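Local atomic coordinates of restriction endonuclease (Mycobacterium sp., PDB entry 4F0P), a protein that probably recognises modified cytosine in DNA through an SRA-like N-terminal domain and cuts the DNA nearby with a PD-(D/E)XK nuclease domain. Residues 52-57 and 223-228; 110-115 and 206-211. All blocks are in the same frame, centred on the assembly; numbering follows the deposited sequence.

Interaction 1: residues 52-57 and 223-228; sequences TSPGGL and WIDDRR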
loop_
_atom_site.group_PDB
_atom_site.type_symbol
_atom_site.label_atom_id
_atom_site.label_comp_id
_atom_site.label_asym_id
_atom_site.label_seq_id
_atom_site.Cartn_x
_atom_site.Cartn_y
_atom_site.Cartn_z
ATOM N N THR B 52 -6.839 28.941 34.207
ATOM C CA THR B 52 -5.412 28.768 33.952
ATOM C C THR B 52 -4.546 29.224 35.123
ATOM O O THR B 52 -3.420 28.750 35.298
ATOM C CB THR B 52 -4.987 29.522 32.684
ATOM O OG1 THR B 52 -5.464 30.871 32.749
ATOM C CG2 THR B 52 -5.575 28.848 31.459
ATOM N N SER B 53 -5.077 30.145 35.920
ATOM C CA SER B 53 -4.361 30.669 37.077
ATOM C C SER B 53 -5.339 31.168 38.139
ATOM O O SER B 53 -5.632 32.362 38.205
ATOM C CB SER B 53 -3.418 31.798 36.653
ATOM O OG SER B 53 -2.690 32.300 37.761
ATOM N N PRO B 54 -5.853 30.248 38.972
ATOM C CA PRO B 54 -6.791 30.597 40.044
ATOM C C PRO B 54 -6.195 31.622 41.000
ATOM O O PRO B 54 -4.976 31.658 41.180
ATOM C CB PRO B 54 -6.994 29.269 40.776
ATOM C CG PRO B 54 -6.688 28.230 39.769
ATOM C CD PRO B 54 -5.602 28.798 38.909
ATOM N N GLY B 55 -7.051 32.441 41.605
ATOM C CA GLY B 55 -6.604 33.476 42.518
ATOM C C GLY B 55 -5.910 32.947 43.759
ATOM O O GLY B 55 -5.001 33.589 44.284
ATOM N N GLY B 56 -6.337 31.777 44.229
ATOM C CA GLY B 56 -5.772 31.182 45.428
ATOM C C GLY B 56 -4.299 30.847 45.289
ATOM O O GLY B 56 -3.550 30.865 46.268
ATOM N N LEU B 57 -3.883 30.542 44.066
ATOM C CA LEU B 57 -2.489 30.222 43.784
ATOM C C LEU B 57 -1.580 31.427 43.992
ATOM O O LEU B 57 -0.433 31.283 44.417
ATOM C CB LEU B 57 -2.350 29.709 42.354
ATOM C CG LEU B 57 -1.956 28.240 42.225
ATOM C CD1 LEU B 57 -2.778 27.367 43.168
ATOM C CD2 LEU B 57 -2.123 27.793 40.788
ATOM N N TRP B 223 -2.077 20.106 36.895
ATOM C CA TRP B 223 -0.826 19.729 36.253
ATOM C C TRP B 223 -0.018 20.991 35.973
ATOM O O TRP B 223 1.186 21.063 36.253
ATOM C CB TRP B 223 -1.138 18.997 34.946
ATOM C CG TRP B 223 0.063 18.557 34.167
ATOM C CD1 TRP B 223 1.318 18.332 34.650
ATOM C CD2 TRP B 223 0.120 18.294 32.759
ATOM N NE1 TRP B 223 2.155 17.941 33.632
ATOM C CE2 TRP B 223 1.443 17.911 32.461
ATOM C CE3 TRP B 223 -0.818 18.345 31.722
ATOM C CZ2 TRP B 223 1.853 17.581 31.168
ATOM C CZ3 TRP B 223 -0.408 18.017 30.437
ATOM C CH2 TRP B 223 0.914 17.640 30.173
ATOM N N ILE B 224 -0.702 21.991 35.431
ATOM C CA ILE B 224 -0.090 23.281 35.142
ATOM C C ILE B 224 0.346 23.993 36.421
ATOM O O ILE B 224 1.434 24.560 36.476
ATOM C CB ILE B 224 -1.037 24.176 34.319
ATOM C CG1 ILE B 224 -1.239 23.568 32.933
ATOM C CG2 ILE B 224 -0.485 25.585 34.195
ATOM C CD1 ILE B 224 0.061 23.220 32.238
ATOM N N ASP B 225 -0.500 23.945 37.448
ATOM C CA ASP B 225 -0.173 24.540 38.740
ATOM C C ASP B 225 1.100 23.928 39.311
ATOM O O ASP B 225 1.900 24.612 39.951
ATOM C CB ASP B 225 -1.317 24.333 39.732
ATOM C CG ASP B 225 -2.645 24.842 39.210
ATOM O OD1 ASP B 225 -2.642 25.702 38.302
ATOM O OD2 ASP B 225 -3.691 24.386 39.717
ATOM N N ASP B 226 1.273 22.632 39.075
ATOM C CA ASP B 226 2.441 21.901 39.552
ATOM C C ASP B 226 3.689 22.248 38.755
ATOM O O ASP B 226 4.776 22.381 39.322
ATOM C CB ASP B 226 2.190 20.396 39.484
ATOM C CG ASP B 226 1.204 19.926 40.528
ATOM O OD1 ASP B 226 0.411 20.755 41.023
ATOM O OD2 ASP B 226 1.223 18.723 40.855
ATOM N N ARG B 227 3.533 22.383 37.442
ATOM C CA ARG B 227 4.649 22.788 36.591
ATOM C C ARG B 227 5.086 24.221 36.893
ATOM O O ARG B 227 6.253 24.574 36.716
ATOM C CB ARG B 227 4.290 22.650 35.110
ATOM C CG ARG B 227 4.216 21.214 34.620
ATOM C CD ARG B 227 4.378 21.142 33.110
ATOM N NE ARG B 227 5.651 21.711 32.669
ATOM C CZ ARG B 227 6.782 21.021 32.560
ATOM N NH1 ARG B 227 6.806 19.729 32.861
ATOM N NH2 ARG B 227 7.893 21.623 32.150
ATOM N N ARG B 228 4.140 25.036 37.350
ATOM C CA ARG B 228 4.420 26.421 37.714
ATOM C C ARG B 228 4.897 26.518 39.159
ATOM O O ARG B 228 5.452 27.537 39.569
ATOM C CB ARG B 228 3.178 27.293 37.520
ATOM C CG ARG B 228 2.671 27.363 36.088
ATOM C CD ARG B 228 1.495 28.318 35.971
ATOM N NE ARG B 228 1.909 29.710 36.127
ATOM C CZ ARG B 228 1.075 30.720 36.355
ATOM N NH1 ARG B 228 -0.227 30.500 36.465
ATOM N NH2 ARG B 228 1.548 31.953 36.480
#

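Interaction 2: residues 110-115 and 206-211; sequences GHVRYF and LDLAVV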
loop_
_atom_site.group_PDB
_atom_site.type_symbol
_atom_site.label_atom_id
_atom_site.label_comp_id
_atom_site.label_asym_id
_atom_site.label_seq_id
_atom_site.Cartn_x
_atom_site.Cartn_y
_atom_site.Cartn_z
ATOM N N GLY B 110 -5.914 13.561 16.410
ATOM C CA GLY B 110 -4.906 14.099 17.305
ATOM C C GLY B 110 -3.739 14.757 16.600
ATOM O O GLY B 110 -2.604 14.692 17.076
ATOM N N HIS B 111 -4.012 15.391 15.464
ATOM C CA HIS B 111 -2.968 16.068 14.702
ATOM C C HIS B 111 -3.286 17.535 14.459
ATOM O O HIS B 111 -4.413 17.885 14.108
ATOM C CB HIS B 111 -2.737 15.377 13.359
ATOM C CG HIS B 111 -1.678 16.025 12.524
ATOM N ND1 HIS B 111 -0.342 15.999 12.865
ATOM C CD2 HIS B 111 -1.756 16.726 11.367
ATOM C CE1 HIS B 111 0.357 16.651 11.952
ATOM N NE2 HIS B 111 -0.478 17.101 11.033
ATOM N N VAL B 112 -2.285 18.390 14.648
ATOM C CA VAL B 112 -2.425 19.805 14.322
ATOM C C VAL B 112 -1.202 20.315 13.567
ATOM O O VAL B 112 -0.078 20.230 14.057
ATOM C CB VAL B 112 -2.635 20.673 15.580
ATOM C CG1 VAL B 112 -2.665 22.148 15.205
ATOM C CG2 VAL B 112 -3.915 20.280 16.299
ATOM N N ARG B 113 -1.426 20.836 12.366
ATOM C CA ARG B 113 -0.367 21.475 11.601
ATOM C C ARG B 113 -0.314 22.949 11.968
ATOM O O ARG B 113 -1.240 23.702 11.668
ATOM C CB ARG B 113 -0.618 21.319 10.101
ATOM C CG ARG B 113 0.319 22.135 9.228
ATOM C CD ARG B 113 1.762 21.697 9.402
ATOM N NE ARG B 113 1.948 20.292 9.054
ATOM C CZ ARG B 113 2.118 19.847 7.814
ATOM N NH1 ARG B 113 2.121 20.698 6.797
ATOM N NH2 ARG B 113 2.281 18.550 7.588
ATOM N N TYR B 114 0.767 23.359 12.625
ATOM C CA TYR B 114 0.884 24.734 13.102
ATOM C C TYR B 114 2.026 25.482 12.417
ATOM O O TYR B 114 2.965 24.871 11.918
ATOM C CB TYR B 114 1.060 24.764 14.623
ATOM C CG TYR B 114 1.013 26.157 15.205
ATOM C CD1 TYR B 114 -0.180 26.867 15.253
ATOM C CD2 TYR B 114 2.159 26.767 15.696
ATOM C CE1 TYR B 114 -0.232 28.143 15.775
ATOM C CE2 TYR B 114 2.117 28.046 16.224
ATOM C CZ TYR B 114 0.917 28.729 16.259
ATOM O OH TYR B 114 0.861 30.002 16.780
ATOM N N PHE B 115 1.938 26.809 12.391
ATOM C CA PHE B 115 2.967 27.623 11.754
ATOM C C PHE B 115 3.481 28.735 12.663
ATOM O O PHE B 115 2.720 29.333 13.425
ATOM C CB PHE B 115 2.452 28.194 10.433
ATOM C CG PHE B 115 2.150 27.144 9.405
ATOM C CD1 PHE B 115 3.148 26.669 8.568
ATOM C CD2 PHE B 115 0.874 26.622 9.283
ATOM C CE1 PHE B 115 2.875 25.697 7.625
ATOM C CE2 PHE B 115 0.596 25.650 8.341
ATOM C CZ PHE B 115 1.599 25.187 7.511
ATOM N N LEU B 206 5.085 22.941 11.863
ATOM C CA LEU B 206 5.074 21.958 12.940
ATOM C C LEU B 206 3.949 20.933 12.824
ATOM O O LEU B 206 2.793 21.280 12.566
ATOM C CB LEU B 206 4.985 22.653 14.303
ATOM C CG LEU B 206 6.238 23.320 14.876
ATOM C CD1 LEU B 206 6.519 24.665 14.222
ATOM C CD2 LEU B 206 6.099 23.471 16.382
ATOM N N ASP B 207 4.307 19.666 13.019
ATOM C CA ASP B 207 3.334 18.597 13.182
ATOM C C ASP B 207 3.192 18.292 14.667
ATOM O O ASP B 207 4.131 17.800 15.306
ATOM C CB ASP B 207 3.771 17.346 12.422
ATOM C CG ASP B 207 3.857 17.575 10.930
ATOM O OD1 ASP B 207 3.090 18.415 10.415
ATOM O OD2 ASP B 207 4.690 16.918 10.272
ATOM N N LEU B 208 2.015 18.598 15.207
ATOM C CA LEU B 208 1.750 18.474 16.635
ATOM C C LEU B 208 0.833 17.298 16.924
ATOM O O LEU B 208 -0.194 17.114 16.263
ATOM C CB LEU B 208 1.114 19.759 17.173
ATOM C CG LEU B 208 1.854 21.068 16.890
ATOM C CD1 LEU B 208 1.065 22.250 17.427
ATOM C CD2 LEU B 208 3.253 21.041 17.483
ATOM N N ALA B 209 1.210 16.512 17.927
ATOM C CA ALA B 209 0.464 15.321 18.301
ATOM C C ALA B 209 -0.364 15.575 19.550
ATOM O O ALA B 209 0.139 15.464 20.668
ATOM C CB ALA B 209 1.418 14.155 18.533
ATOM N N VAL B 210 -1.634 15.921 19.360
ATOM C CA VAL B 210 -2.539 16.119 20.486
ATOM C C VAL B 210 -2.787 14.788 21.189
ATOM O O VAL B 210 -3.361 13.866 20.609
ATOM C CB VAL B 210 -3.876 16.726 20.039
ATOM C CG1 VAL B 210 -4.762 16.988 21.245
ATOM C CG2 VAL B 210 -3.635 18.010 19.263
ATOM N N VAL B 211 -2.342 14.694 22.438
ATOM C CA VAL B 211 -2.365 13.435 23.178
ATOM C C VAL B 211 -3.762 13.036 23.656
ATOM O O VAL B 211 -4.664 13.869 23.755
ATOM C CB VAL B 211 -1.410 13.480 24.385
ATOM C CG1 VAL B 211 0.005 13.801 23.926
ATOM C CG2 VAL B 211 -1.888 14.500 25.407
#

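Interaction 1: residues 52-57 and 223-228
The R228 guanidinium meets S53 with its edge: S53 CB lies in its plane, with R228 NH1 3.5 Å from S53 CB, while S53 OG and the T52 carbonyl oxygen lie near the same plane. R228 NH1 stands 3.3 Å from S53 OG and 3.8 Å from T52 O. The second flat group, the D225 carboxylate, carries L57 CD2 above its plane, at 3.4 Å from D225 CG and 3.3 Å from D225 OD1. The two side chains cross at about a right angle, and CD2 is the branch of L57 that touches. The loop changes course here: helix 48-52 runs out at T52, S53 is the first residue to leave helical geometry, and the L57 amide then hydrogen-bonds back to P54 O at 3.3 Å. S53 holds OG anti to its own nitrogen (chi1 -179°), turning the hydroxyl toward R228. The arginine extends from helix 222-228 and bends at chi3 (71°), which brings its NH1 end to the loop. P54 CD comes within 4.3 Å of D225 OD1, a looser touch beside the leucine. The firm polar partners lie just outside: S53 OG and R228 NH2 both hydrogen-bond to P60 O, D225 OD2 forms a salt bridge with R21, and P54 and L57 also pack on V16 of helix 6-17. The contact thus joins the loop after helix 48-52 to helix 222-228 of the N-terminal region by a leucine methyl and a proline ring edge against a carboxylate and by the approach of R228 to S53. Because R228 and S53 share P60 O, they are tied through a third residue, and the R21 salt bridge probably offsets the charge of a buried D225 whose carboxylate face is met by a leucine methyl.

Interaction 2: residues 110-115 and 206-211
Strand 111-115 runs antiparallel to strand 206-210, their short axes 4.8 Å apart at closest and 148° between chain directions. V112 pairs with L208 and Y114 with L206 as hydrogen-bonded pairs, each closed by two N-H...O bonds; V112 N to L208 O and L206 N to Y114 O are both 2.9 Å. R113–D207 between them and H111–A209 on the G110 side are non-hydrogen-bonded pairs, and R113 CA instead makes a CA-H...O contact with L206 O. The ladder continues to the loop residue G110, whose carbonyl accepts V210 N at 2.8 Å from above its plane. G110 and H111 also form a G1 beta bulge in the hairpin with strand 104-106, which suits the positive phi of G110. On one face R113 and D207 lie side by side, pointing the same way, and form a salt bridge. R113 NE donates to D207 OD1 at 2.6 Å and NH2 adds a weak bond to the same oxygen; bends at chi2 (63°) and chi3 fold the guanidinium back over the neighbouring strand, its plane 40° from the carboxylate. H111 shares this face, with D207 CB in the plane of its ring at the CE1 edge, 3.5 Å from CE1. On the other face V112 CG2 packs against V210 CG2 at 3.7 Å, and Y114 CB against L208 CD1 at 3.8 Å. L158 of strand 156-161, another strand of the same curled sheet, packs on V112, L208 and V210 on this apolar face. D207 OD2 pairs with R186, so the buried carboxylate answers two arginines, one per oxygen, which probably favours its ionised form and links three neighbouring strands on the polar face.

How the interactions relate
Interactions 1 and 2 belong to one N-terminal region but to different parts of it: their centres are 25 Å apart, while their nearest atoms come within about 6 Å without touching. Interaction 2 lies near the middle of the chain, its centre 6 Å from the chain centre, where a beta ladder forms part of the mixed sheet; interaction 1 lies 29 Å out, where helix 222-228 meets a loop. Along the sequence, 110-115 and 206-211 both fall between 52-57 and 223-228. Interaction 2 is the one facing the nuclease part, through a long, weak ion pair of R113 with E314, and H111 packs on R318 of a second subunit.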